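Local coordinates for probable aminotransferase (PDB 5YKR), which belongs to the class-III aminotransferases, enzymes that work with pyridoxal phosphate, and is found here as a dimer with the cofactor covalently attached, at residues L7-V12 against G407-C412; R21-L26 against L417-V422; P28-A33 against C57-K62; Q51-N56 against L424-N429; Q65-T70 against L432-T437. One frame throughout, in Å; residues are numbered along the deposited sequence.

Interactions 1 and 2 join the same two helices, 9-26 and 407-418, at sites whose centres lie about 16 Å apart. Interaction 3, nested inside both of the chain loops they close, ties the next helix, 28-37, to the start of strand 61-65; it touches interaction 2 through F23. Interaction 4, about 14 Å from interaction 1 by centres, packs two loops that also touch helix 407-418. Interaction 5 follows interaction 3 along the chain, and strands 61-65 and 68-71 are neighbours in one sheet. Most of these contacts bring the start of the chain against its end, and all except interaction 2 also touch the second subunit, so this terminal region is built beside the dimer interface.

Interaction 1: L7-V12 against G407-C412; sequences LDLARV and GLIEAC
V12 and I409 are the closest backbone pair, CA to CA 6.6 Å, where the first turn of helix 9-26 meets the first turns of helix 407-418. This is apolar helix-helix packing in the terminal part of a fold-type I enzyme. V12 has the largest share. Its CG1 lies anti to the backbone N (chi1 179°), a torsion that carries it between L408 and C412, two residues one turn apart on the partner helix. It stops 3.7 Å from L408 CG and 3.9 Å from C412 CB, and the V12 and L408 side chains run antiparallel alongside one another. Valine, branched at CB, can turn one methyl there while CG2 faces I409. I409 serves both leucines: its CD1 meets L9 CD2 at 4.0 Å, the two chains crossing at about a right angle, while its CG2 touches L7 CD1. L456 of helix 439-456 packs on L7 and V12. Between the leucines D8 takes the N-cap position, where a short carboxylate can accept from backbone N-H groups at the helix start. OD1 of D8 receives A10 N at 2.9 Å, on its anti side and 25° out of the carboxylate plane, and a weaker bond from R11 N.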
# COMPACT_ATOMS: atom_id res chain seq x y z
N LEU A 7 -39.72 -6.04 6.68
CA LEU A 7 -39.99 -4.64 7.04
C LEU A 7 -40.82 -3.93 5.94
O LEU A 7 -40.78 -4.31 4.75
CB LEU A 7 -38.66 -3.88 7.18
CG LEU A 7 -37.66 -4.40 8.22
CD1 LEU A 7 -36.41 -3.56 8.23
CD2 LEU A 7 -38.26 -4.43 9.60
N ASP A 8 -41.55 -2.90 6.36
CA ASP A 8 -42.26 -2.02 5.43
C ASP A 8 -41.28 -0.94 4.92
O ASP A 8 -40.87 -0.02 5.67
CB ASP A 8 -43.48 -1.40 6.14
CG ASP A 8 -44.28 -0.45 5.25
OD1 ASP A 8 -43.78 0.06 4.26
OD2 ASP A 8 -45.48 -0.22 5.54
N LEU A 9 -40.91 -1.03 3.64
CA LEU A 9 -39.92 -0.12 3.09
C LEU A 9 -40.34 1.34 3.13
O LEU A 9 -39.48 2.23 3.23
CB LEU A 9 -39.47 -0.53 1.70
CG LEU A 9 -38.66 -1.82 1.62
CD1 LEU A 9 -38.27 -2.10 0.18
CD2 LEU A 9 -37.41 -1.82 2.53
N ALA A 10 -41.63 1.63 3.10
CA ALA A 10 -42.06 3.00 3.25
C ALA A 10 -41.77 3.53 4.65
O ALA A 10 -41.42 4.71 4.80
CB ALA A 10 -43.54 3.13 2.94
N ARG A 11 -41.93 2.67 5.67
CA ARG A 11 -41.60 3.06 7.05
C ARG A 11 -40.10 3.24 7.16
O ARG A 11 -39.65 4.17 7.86
CB ARG A 11 -42.13 2.01 8.08
CG ARG A 11 -43.64 2.09 8.37
CD ARG A 11 -43.97 1.49 9.75
NE ARG A 11 -45.39 1.17 9.87
CZ ARG A 11 -46.02 0.15 9.25
NH1 ARG A 11 -45.35 -0.69 8.47
NH2 ARG A 11 -47.33 -0.02 9.39
N VAL A 12 -39.33 2.38 6.51
CA VAL A 12 -37.85 2.54 6.50
C VAL A 12 -37.47 3.88 5.89
O VAL A 12 -36.67 4.63 6.43
CB VAL A 12 -37.13 1.38 5.76
CG1 VAL A 12 -35.63 1.59 5.77
CG2 VAL A 12 -37.44 0.02 6.38
N GLY A 407 -29.31 -1.76 0.73
CA GLY A 407 -28.69 -0.49 1.02
C GLY A 407 -29.49 0.42 1.94
O GLY A 407 -28.95 1.07 2.86
N LEU A 408 -30.79 0.48 1.69
CA LEU A 408 -31.66 1.37 2.42
C LEU A 408 -31.85 0.94 3.88
O LEU A 408 -31.72 1.76 4.80
CB LEU A 408 -33.01 1.51 1.72
CG LEU A 408 -34.06 2.32 2.49
CD1 LEU A 408 -33.61 3.75 2.75
CD2 LEU A 408 -35.40 2.35 1.78
N ILE A 409 -32.13 -0.34 4.10
CA ILE A 409 -32.32 -0.84 5.46
C ILE A 409 -31.00 -0.68 6.23
O ILE A 409 -30.98 -0.18 7.37
CB ILE A 409 -32.80 -2.30 5.50
CG1 ILE A 409 -34.21 -2.41 4.87
CG2 ILE A 409 -32.75 -2.82 6.92
CD1 ILE A 409 -34.60 -3.85 4.54
N GLU A 410 -29.90 -1.06 5.59
CA GLU A 410 -28.58 -0.91 6.21
C GLU A 410 -28.26 0.53 6.61
O GLU A 410 -27.85 0.80 7.74
CB GLU A 410 -27.51 -1.49 5.30
CG GLU A 410 -27.60 -2.99 5.19
CD GLU A 410 -26.70 -3.58 4.10
OE1 GLU A 410 -25.63 -3.01 3.80
OE2 GLU A 410 -27.06 -4.68 3.61
N ALA A 411 -28.50 1.47 5.69
CA ALA A 411 -28.25 2.87 5.99
C ALA A 411 -29.11 3.37 7.14
O ALA A 411 -28.64 4.09 8.01
CB ALA A 411 -28.45 3.72 4.74
N CYS A 412 -30.39 3.00 7.14
CA CYS A 412 -31.27 3.42 8.20
C CYS A 412 -30.85 2.92 9.58
O CYS A 412 -30.81 3.70 10.52
CB CYS A 412 -32.68 2.99 7.88
SG CYS A 412 -33.95 3.65 9.00

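Interaction 2: R21-L26 against L417-V422; sequences RRFDEL and LLNRGV
The F23 ring has L418 CD2 at its edge, near its plane, 3.8 Å from CE2, and D24 OD1 also lies at the edge; the guanidinium of R22 carries R420 NH2 over one face. These groups gather where helix 407-418 ends in a Schellman motif, with G421 as the C-prime residue. Glycine suits its positive phi there, and the motif's two bonds run from V422 N to L417 O and from G421 N to L418 O. N419 fills the centre of the contact. Its amide is turned 41° from the F23 ring, and OD1 comes within 3.4 Å of F23 CA, buried without a polar partner in the model. ND2, by contrast, reaches E19, one turn before F23 on helix 9-26. R22 NE and R420 NH1 each form a salt bridge with the same carboxylate, which probably helps to bring the two guanidinium groups together, their planes 63° apart. R22 gets there by a bend at chi3 (-63°), its CD passing 3.8 Å from N419 CB. L26, a turn on from R22, rests its CD1 3.6 Å from N419 O.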
# COMPACT_ATOMS: atom_id res chain seq x y z
N ARG A 21 -32.38 14.26 8.59
CA ARG A 21 -32.57 15.61 9.14
C ARG A 21 -31.94 15.75 10.52
O ARG A 21 -31.22 16.73 10.78
CB ARG A 21 -34.05 15.98 9.16
CG ARG A 21 -34.32 17.39 9.60
CD ARG A 21 -35.76 17.80 9.22
NE ARG A 21 -36.80 16.86 9.68
CZ ARG A 21 -37.22 16.73 10.94
NH1 ARG A 21 -36.70 17.48 11.93
NH2 ARG A 21 -38.17 15.83 11.22
N ARG A 22 -32.16 14.75 11.38
CA ARG A 22 -31.54 14.70 12.72
C ARG A 22 -30.01 14.74 12.58
O ARG A 22 -29.34 15.41 13.34
CB ARG A 22 -31.97 13.43 13.46
CG ARG A 22 -31.54 13.29 14.91
CD ARG A 22 -31.96 11.93 15.56
NE ARG A 22 -33.37 11.75 15.63
CZ ARG A 22 -34.16 12.33 16.55
NH1 ARG A 22 -33.66 13.17 17.47
NH2 ARG A 22 -35.45 12.13 16.55
N PHE A 23 -29.47 14.04 11.59
CA PHE A 23 -28.02 14.00 11.41
C PHE A 23 -27.49 15.44 11.10
O PHE A 23 -26.46 15.88 11.65
CB PHE A 23 -27.64 13.04 10.30
CG PHE A 23 -26.19 13.06 9.99
CD1 PHE A 23 -25.66 14.02 9.13
CD2 PHE A 23 -25.33 12.18 10.62
CE1 PHE A 23 -24.30 14.07 8.88
CE2 PHE A 23 -23.96 12.24 10.38
CZ PHE A 23 -23.44 13.19 9.51
N ASP A 24 -28.19 16.14 10.23
CA ASP A 24 -27.81 17.52 9.89
C ASP A 24 -27.85 18.43 11.13
O ASP A 24 -26.93 19.24 11.35
CB ASP A 24 -28.75 18.10 8.83
CG ASP A 24 -28.73 17.35 7.50
OD1 ASP A 24 -27.72 16.69 7.20
OD2 ASP A 24 -29.74 17.49 6.72
N GLU A 25 -28.90 18.29 11.93
CA GLU A 25 -29.08 19.12 13.12
C GLU A 25 -28.01 18.86 14.17
O GLU A 25 -27.54 19.79 14.78
CB GLU A 25 -30.44 18.91 13.76
CG GLU A 25 -31.64 19.35 12.96
CD GLU A 25 -32.96 18.80 13.53
OE1 GLU A 25 -33.00 18.30 14.72
OE2 GLU A 25 -33.96 18.84 12.77
N LEU A 26 -27.64 17.60 14.35
CA LEU A 26 -26.68 17.21 15.39
C LEU A 26 -25.23 17.44 15.01
O LEU A 26 -24.39 17.56 15.90
CB LEU A 26 -26.84 15.70 15.69
CG LEU A 26 -28.06 15.29 16.51
CD1 LEU A 26 -28.17 13.78 16.54
CD2 LEU A 26 -28.00 15.83 17.94
N LEU A 417 -28.41 4.38 14.82
CA LEU A 417 -27.42 4.14 15.86
C LEU A 417 -26.42 5.29 15.97
O LEU A 417 -26.09 5.75 17.07
CB LEU A 417 -26.74 2.79 15.68
CG LEU A 417 -27.41 1.70 16.49
CD1 LEU A 417 -28.81 1.41 15.99
CD2 LEU A 417 -26.64 0.43 16.48
N LEU A 418 -25.93 5.77 14.83
CA LEU A 418 -24.95 6.88 14.83
C LEU A 418 -25.48 8.11 15.55
O LEU A 418 -24.83 8.70 16.43
CB LEU A 418 -24.55 7.20 13.38
CG LEU A 418 -23.50 8.29 13.17
CD1 LEU A 418 -22.75 8.06 11.84
CD2 LEU A 418 -24.03 9.72 13.28
N ASN A 419 -26.72 8.49 15.20
CA ASN A 419 -27.34 9.67 15.83
C ASN A 419 -27.60 9.53 17.33
O ASN A 419 -27.90 10.53 17.99
CB ASN A 419 -28.67 10.00 15.13
CG ASN A 419 -28.51 10.69 13.77
OD1 ASN A 419 -27.51 11.36 13.48
ND2 ASN A 419 -29.55 10.53 12.91
N ARG A 420 -27.48 8.32 17.85
CA ARG A 420 -27.66 8.04 19.28
C ARG A 420 -26.39 7.48 19.92
O ARG A 420 -26.41 6.89 20.98
CB ARG A 420 -28.88 7.12 19.47
CG ARG A 420 -30.19 7.82 19.11
CD ARG A 420 -31.32 6.83 18.89
NE ARG A 420 -32.52 7.50 18.41
CZ ARG A 420 -32.71 7.95 17.18
NH1 ARG A 420 -31.75 7.84 16.25
NH2 ARG A 420 -33.83 8.60 16.86
N GLY A 421 -25.23 7.75 19.27
CA GLY A 421 -23.93 7.54 19.91
C GLY A 421 -23.27 6.17 19.75
O GLY A 421 -22.41 5.80 20.57
N VAL A 422 -23.61 5.43 18.69
CA VAL A 422 -22.97 4.14 18.42
C VAL A 422 -22.52 4.13 16.94
O VAL A 422 -23.36 4.31 16.02
CB VAL A 422 -23.88 2.96 18.69
CG1 VAL A 422 -23.25 1.67 18.19
CG2 VAL A 422 -24.23 2.87 20.18

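Interaction 3: P28-A33 against C57-K62; sequences PRSAQA and CPLLVK
S30 is the first residue of helix 28-37 here to meet the other segment, and it makes the direct polar link. Its OG sits beside its own backbone N (chi1 -77°) and from there accepts from L60 N at 2.9 Å, with a nearly straight N-H...O angle of 178°. A small hydroxyl suits this place, since the backbones are near, S30 CA being 5.4 Å from L59 CA. The carbonyl of S30 is joined to the same segment through a water, which donates to S30 O at 3.1 Å and to P58 O at 2.7 Å. Helix 28-37 is thereby fastened to the lead-in of strand 61-65, an outermost strand of the four-stranded sheet within this chain, while D73 accepts from S30 N at the helix start. A31 has only a methyl, which lets C57 SG approach the helix backbone, 3.6 Å from A31 CA. A chi1 of 59° places the sulfur between the backbone N and carbonyl carbon of C57. Next, A33 meets both branches of L60, CB to CD2 at 3.6 Å and CB to CD1 at 3.7 Å; L118 of the second subunit packs on A33 and P113 of that subunit on L60.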
# COMPACT_ATOMS: atom_id res chain seq x y z
N PRO A 28 -23.51 19.95 12.76
CA PRO A 28 -23.33 21.05 11.80
C PRO A 28 -21.88 21.37 11.43
O PRO A 28 -21.61 21.75 10.30
CB PRO A 28 -24.02 22.24 12.51
CG PRO A 28 -23.94 21.91 13.97
CD PRO A 28 -24.13 20.41 14.01
N ARG A 29 -20.96 21.23 12.36
CA ARG A 29 -19.57 21.50 12.06
C ARG A 29 -18.99 20.45 11.11
O ARG A 29 -18.23 20.81 10.23
CB ARG A 29 -18.74 21.62 13.33
CG ARG A 29 -19.14 22.78 14.21
CD ARG A 29 -18.40 22.79 15.52
NE ARG A 29 -16.98 23.01 15.35
CZ ARG A 29 -16.13 23.16 16.36
NH1 ARG A 29 -16.55 23.14 17.64
NH2 ARG A 29 -14.85 23.37 16.10
N SER A 30 -19.36 19.18 11.23
CA SER A 30 -18.93 18.19 10.22
C SER A 30 -19.51 18.52 8.86
O SER A 30 -18.81 18.39 7.86
CB SER A 30 -19.26 16.75 10.66
OG SER A 30 -18.31 16.34 11.62
N ALA A 31 -20.76 19.00 8.82
CA ALA A 31 -21.38 19.39 7.54
C ALA A 31 -20.68 20.59 6.91
O ALA A 31 -20.47 20.62 5.71
CB ALA A 31 -22.87 19.65 7.72
N GLN A 32 -20.31 21.56 7.72
CA GLN A 32 -19.55 22.70 7.24
C GLN A 32 -18.19 22.25 6.71
O GLN A 32 -17.73 22.70 5.64
CB GLN A 32 -19.41 23.72 8.38
CG GLN A 32 -18.51 24.94 8.17
CD GLN A 32 -18.49 25.84 9.44
OE1 GLN A 32 -18.59 25.36 10.61
NE2 GLN A 32 -18.36 27.15 9.22
N ALA A 33 -17.55 21.36 7.46
CA ALA A 33 -16.28 20.81 7.01
C ALA A 33 -16.42 20.09 5.67
O ALA A 33 -15.54 20.17 4.83
CB ALA A 33 -15.69 19.88 8.06
N CYS A 57 -22.84 13.58 5.38
CA CYS A 57 -21.38 13.72 5.25
C CYS A 57 -20.70 12.82 6.26
O CYS A 57 -21.32 12.43 7.26
CB CYS A 57 -20.94 15.17 5.52
SG CYS A 57 -21.39 15.78 7.18
N PRO A 58 -19.41 12.47 6.03
CA PRO A 58 -18.68 11.78 7.08
C PRO A 58 -18.44 12.69 8.28
O PRO A 58 -18.23 13.91 8.15
CB PRO A 58 -17.33 11.44 6.43
CG PRO A 58 -17.20 12.36 5.31
CD PRO A 58 -18.58 12.66 4.82
N LEU A 59 -18.49 12.09 9.47
CA LEU A 59 -18.08 12.83 10.68
C LEU A 59 -16.58 13.17 10.62
O LEU A 59 -15.79 12.34 10.22
CB LEU A 59 -18.34 11.98 11.90
CG LEU A 59 -19.76 11.49 12.19
CD1 LEU A 59 -19.71 10.50 13.34
CD2 LEU A 59 -20.66 12.68 12.47
N LEU A 60 -16.23 14.38 11.10
CA LEU A 60 -14.83 14.69 11.40
C LEU A 60 -14.56 14.35 12.87
O LEU A 60 -15.29 14.77 13.77
CB LEU A 60 -14.41 16.13 11.11
CG LEU A 60 -13.84 16.38 9.70
CD1 LEU A 60 -15.01 16.26 8.72
CD2 LEU A 60 -13.17 17.73 9.59
N VAL A 61 -13.54 13.55 13.07
CA VAL A 61 -13.12 13.14 14.40
C VAL A 61 -12.22 14.14 15.04
O VAL A 61 -11.23 14.55 14.41
CB VAL A 61 -12.48 11.74 14.37
CG1 VAL A 61 -11.90 11.32 15.73
CG2 VAL A 61 -13.48 10.72 13.83
N LYS A 62 -12.49 14.46 16.30
CA LYS A 62 -11.57 15.26 17.14
C LYS A 62 -10.55 14.40 17.84
O LYS A 62 -9.34 14.65 17.74
CB LYS A 62 -12.37 16.04 18.19
CG LYS A 62 -11.56 16.96 19.09
CD LYS A 62 -12.47 17.78 20.00
CE LYS A 62 -12.97 16.98 21.19
NZ LYS A 62 -13.96 17.78 22.02
O HOH W 1 -17.45 15.97 6.53

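Interaction 4: Q51-N56 against L424-N429; sequences QQWPGN and LTPFHN
W53 holds its CG anti to the carbonyl carbon (chi1 -72°), and chi2 of 89° turns the indole so that a face meets P426. The result is a CH-pi contact between a loop near the chain start and a type I beta turn, T425 to H428. P426 occupies the second position of that turn, where the fixed phi of proline fits well, and its ring offers polarised C-H groups to the aromatic surface. P426 CD stands 3.6 Å from the centroid of the six-membered ring, only 5° off the ring normal. P426 CG lies over the same face nearer the five-membered ring, 3.8 Å from W53 CD2. The proline is also backed within its own turn, since its CG lies over one face of F427, offset toward the rim. The F427 ring edge points to the other loop, CE1 being 4.1 Å from Q52 CB. Polar ends of these residues go to the second subunit: W53 NE1 donates to M111 O and Q52 NE2 to N321 O of that chain, so the indole is gripped at its nitrogen as well as covered on a face. At the benzo end of the indole, on the side of the proline, L424 O approaches obliquely, 3.4 Å from W53 CZ3. The backbone oxygen of Q52 packs 3.4 Å from P426 CB.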
# COMPACT_ATOMS: atom_id res chain seq x y z
N GLN A 51 -17.24 8.69 2.01
CA GLN A 51 -18.53 9.26 1.60
C GLN A 51 -19.72 8.31 1.86
O GLN A 51 -20.88 8.70 1.78
CB GLN A 51 -18.44 9.66 0.11
CG GLN A 51 -19.19 10.84 -0.32
CD GLN A 51 -19.00 11.09 -1.81
OE1 GLN A 51 -18.98 10.16 -2.63
NE2 GLN A 51 -18.92 12.36 -2.15
N GLN A 52 -19.43 7.05 2.20
CA GLN A 52 -20.42 6.01 2.27
C GLN A 52 -20.92 5.73 3.68
O GLN A 52 -21.75 4.83 3.86
CB GLN A 52 -19.91 4.69 1.62
CG GLN A 52 -19.50 4.96 0.19
CD GLN A 52 -19.05 3.77 -0.58
OE1 GLN A 52 -19.39 2.65 -0.28
NE2 GLN A 52 -18.26 4.04 -1.65
N TRP A 53 -20.47 6.50 4.67
CA TRP A 53 -21.18 6.54 5.93
C TRP A 53 -22.62 7.03 5.67
O TRP A 53 -22.88 7.77 4.77
CB TRP A 53 -20.45 7.42 6.92
CG TRP A 53 -19.16 6.84 7.47
CD1 TRP A 53 -17.91 6.97 6.92
CD2 TRP A 53 -18.97 6.13 8.68
NE1 TRP A 53 -16.98 6.32 7.68
CE2 TRP A 53 -17.60 5.82 8.78
CE3 TRP A 53 -19.83 5.72 9.72
CZ2 TRP A 53 -17.07 5.15 9.87
CZ3 TRP A 53 -19.30 5.02 10.79
CH2 TRP A 53 -17.94 4.77 10.86
N PRO A 54 -23.57 6.64 6.52
CA PRO A 54 -24.94 7.08 6.27
C PRO A 54 -25.01 8.54 6.84
O PRO A 54 -24.19 8.97 7.65
CB PRO A 54 -25.72 6.09 7.05
CG PRO A 54 -24.88 5.83 8.24
CD PRO A 54 -23.48 5.76 7.69
N GLY A 55 -25.94 9.29 6.46
CA GLY A 55 -25.81 10.69 6.81
C GLY A 55 -25.25 11.42 5.64
O GLY A 55 -24.68 10.85 4.70
N ASN A 56 -25.39 12.71 5.70
CA ASN A 56 -25.12 13.50 4.53
C ASN A 56 -23.65 13.88 4.38
O ASN A 56 -23.25 14.32 3.30
CB ASN A 56 -26.06 14.68 4.54
CG ASN A 56 -27.50 14.28 4.22
OD1 ASN A 56 -27.75 13.52 3.27
ND2 ASN A 56 -28.44 14.78 5.01
N LEU A 424 -21.10 2.01 13.78
CA LEU A 424 -20.96 0.73 13.12
C LEU A 424 -20.35 0.99 11.75
O LEU A 424 -20.70 1.99 11.08
CB LEU A 424 -22.32 0.06 12.93
CG LEU A 424 -22.98 -0.23 14.26
CD1 LEU A 424 -24.46 -0.49 14.01
CD2 LEU A 424 -22.33 -1.40 14.94
N THR A 425 -19.47 0.11 11.29
CA THR A 425 -18.87 0.32 10.00
C THR A 425 -19.92 0.36 8.91
O THR A 425 -20.84 -0.46 8.92
CB THR A 425 -17.77 -0.68 9.70
OG1 THR A 425 -17.17 -0.33 8.45
CG2 THR A 425 -18.28 -2.11 9.62
N PRO A 426 -19.80 1.30 7.96
CA PRO A 426 -20.91 1.41 7.01
C PRO A 426 -20.95 0.32 6.02
O PRO A 426 -21.95 0.17 5.34
CB PRO A 426 -20.68 2.76 6.35
CG PRO A 426 -19.27 3.06 6.54
CD PRO A 426 -18.86 2.41 7.84
N PHE A 427 -19.90 -0.48 5.92
CA PHE A 427 -19.78 -1.46 4.81
C PHE A 427 -20.30 -2.83 5.14
O PHE A 427 -20.27 -3.71 4.31
CB PHE A 427 -18.31 -1.59 4.35
CG PHE A 427 -17.61 -0.28 4.23
CD1 PHE A 427 -18.07 0.69 3.39
CD2 PHE A 427 -16.50 0.00 5.01
CE1 PHE A 427 -17.43 1.95 3.32
CE2 PHE A 427 -15.87 1.20 4.93
CZ PHE A 427 -16.34 2.20 4.13
N HIS A 428 -20.74 -3.01 6.40
CA HIS A 428 -21.14 -4.34 6.87
C HIS A 428 -22.33 -4.14 7.82
O HIS A 428 -22.57 -3.04 8.25
CB HIS A 428 -19.97 -5.05 7.62
CG HIS A 428 -18.71 -5.23 6.80
ND1 HIS A 428 -17.59 -4.41 6.85
CD2 HIS A 428 -18.47 -6.12 5.83
CE1 HIS A 428 -16.72 -4.84 5.94
NE2 HIS A 428 -17.21 -5.90 5.34
N ASN A 429 -22.96 -5.22 8.26
CA ASN A 429 -23.91 -5.18 9.38
C ASN A 429 -23.25 -5.83 10.59
O ASN A 429 -23.82 -6.72 11.25
CB ASN A 429 -25.21 -5.90 9.01
CG ASN A 429 -25.91 -5.21 7.86
OD1 ASN A 429 -26.35 -4.05 8.02
ND2 ASN A 429 -26.00 -5.90 6.68

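Interaction 5: Q65-T70 against L432-T437; sequences QGARVT and LTCPAT
A67 and C434 meet through small side chains, A67 CB lying 4.0 Å from C434 SG. A67 belongs to the tip of a beta hairpin, where strands 61-65 and 68-71 are joined by a type II' turn from Q65 to R68. Q65 and R68 close it with a pair of backbone bonds, Q65 N to R68 O and R68 N to Q65 O. G66 takes the second position of the turn, whose positive phi glycine readily adopts. With no CB on G66, A436 can bring its methyl close to the turn, A436 CB to G66 CA being 3.6 Å. The same methyl stands 3.7 Å from A67 N, so it covers the peptide between the two hairpin residues.

On the other segment, C434 puts SG in the crowded position between its backbone N and carbonyl carbon (chi1 69°), which directs the sulfur toward A67. T437, at the end of a type I turn from C434, is held from within. Its chi1 of -47° places OG1 beside its own N, where it accepts from C434 N at 2.9 Å along a nearly straight N-H...O line of 172°. The backbone bond from T437 N to C434 O completes the turn, and threonine thus suits the place with a hydroxyl that ties the turn shut. OG1 also lies 4.2 Å from A67 CB, giving this methyl a second neighbour. T437 O is in turn held by H354, and P435 packs on helix 349-372. A water accepts from A67 N at 2.9 Å and donates weakly to A436 O.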
# COMPACT_ATOMS: atom_id res chain seq x y z
N GLN A 65 -9.99 7.20 21.76
CA GLN A 65 -9.14 6.38 22.64
C GLN A 65 -9.93 5.15 23.01
O GLN A 65 -11.12 5.26 23.35
CB GLN A 65 -8.71 7.16 23.88
CG GLN A 65 -7.63 8.23 23.66
CD GLN A 65 -8.18 9.65 23.37
OE1 GLN A 65 -9.38 9.94 23.59
NE2 GLN A 65 -7.31 10.54 22.86
N GLY A 66 -9.33 3.98 22.90
CA GLY A 66 -10.07 2.73 23.19
C GLY A 66 -11.22 2.54 22.22
O GLY A 66 -11.01 2.53 21.04
N ALA A 67 -12.44 2.41 22.77
CA ALA A 67 -13.65 2.31 21.95
C ALA A 67 -14.49 3.60 21.99
O ALA A 67 -15.67 3.57 21.65
CB ALA A 67 -14.52 1.12 22.37
N ARG A 68 -13.91 4.73 22.36
CA ARG A 68 -14.61 6.01 22.45
C ARG A 68 -14.13 6.95 21.39
O ARG A 68 -12.92 7.09 21.17
CB ARG A 68 -14.42 6.63 23.84
CG ARG A 68 -15.15 5.83 24.92
CD ARG A 68 -15.05 6.42 26.34
NE ARG A 68 -15.93 7.56 26.56
CZ ARG A 68 -15.96 8.32 27.66
NH1 ARG A 68 -15.15 8.10 28.69
NH2 ARG A 68 -16.82 9.32 27.72
N VAL A 69 -15.05 7.60 20.70
CA VAL A 69 -14.74 8.61 19.68
C VAL A 69 -15.50 9.89 20.02
O VAL A 69 -16.68 9.79 20.37
CB VAL A 69 -15.15 8.10 18.30
CG1 VAL A 69 -15.00 9.18 17.20
CG2 VAL A 69 -14.33 6.89 17.96
N THR A 70 -14.87 11.04 19.86
CA THR A 70 -15.53 12.32 19.97
C THR A 70 -15.35 13.06 18.66
O THR A 70 -14.24 13.15 18.15
CB THR A 70 -14.95 13.17 21.12
OG1 THR A 70 -15.02 12.46 22.35
CG2 THR A 70 -15.66 14.48 21.25
N LEU A 432 -17.66 -5.07 16.09
CA LEU A 432 -16.41 -5.64 16.51
C LEU A 432 -16.10 -5.14 17.92
O LEU A 432 -16.16 -3.93 18.18
CB LEU A 432 -15.33 -5.15 15.49
CG LEU A 432 -13.93 -5.74 15.62
CD1 LEU A 432 -13.85 -7.28 15.53
CD2 LEU A 432 -13.10 -5.10 14.56
N THR A 433 -15.73 -6.06 18.80
CA THR A 433 -15.32 -5.70 20.16
C THR A 433 -13.80 -5.63 20.26
O THR A 433 -13.09 -6.26 19.49
CB THR A 433 -15.86 -6.71 21.19
OG1 THR A 433 -15.32 -7.99 20.90
CG2 THR A 433 -17.36 -6.78 21.14
N CYS A 434 -13.33 -4.80 21.19
CA CYS A 434 -11.91 -4.65 21.48
C CYS A 434 -11.69 -4.71 22.98
O CYS A 434 -12.66 -4.75 23.75
CB CYS A 434 -11.37 -3.34 20.88
SG CYS A 434 -11.95 -1.85 21.63
N PRO A 435 -10.44 -4.71 23.43
CA PRO A 435 -10.21 -4.80 24.89
C PRO A 435 -10.83 -3.68 25.70
O PRO A 435 -11.15 -3.90 26.87
CB PRO A 435 -8.69 -4.79 25.00
CG PRO A 435 -8.24 -5.40 23.74
CD PRO A 435 -9.18 -4.86 22.69
N ALA A 436 -11.03 -2.50 25.07
CA ALA A 436 -11.63 -1.34 25.74
C ALA A 436 -13.18 -1.33 25.72
O ALA A 436 -13.80 -0.51 26.42
CB ALA A 436 -11.10 -0.06 25.15
N THR A 437 -13.81 -2.22 24.95
CA THR A 437 -15.28 -2.30 24.94
C THR A 437 -15.78 -2.71 26.33
O THR A 437 -15.15 -3.54 27.02
CB THR A 437 -15.78 -3.28 23.87
OG1 THR A 437 -15.08 -3.00 22.63
CG2 THR A 437 -17.31 -3.20 23.72
O HOH W 2 -13.27 2.74 25.53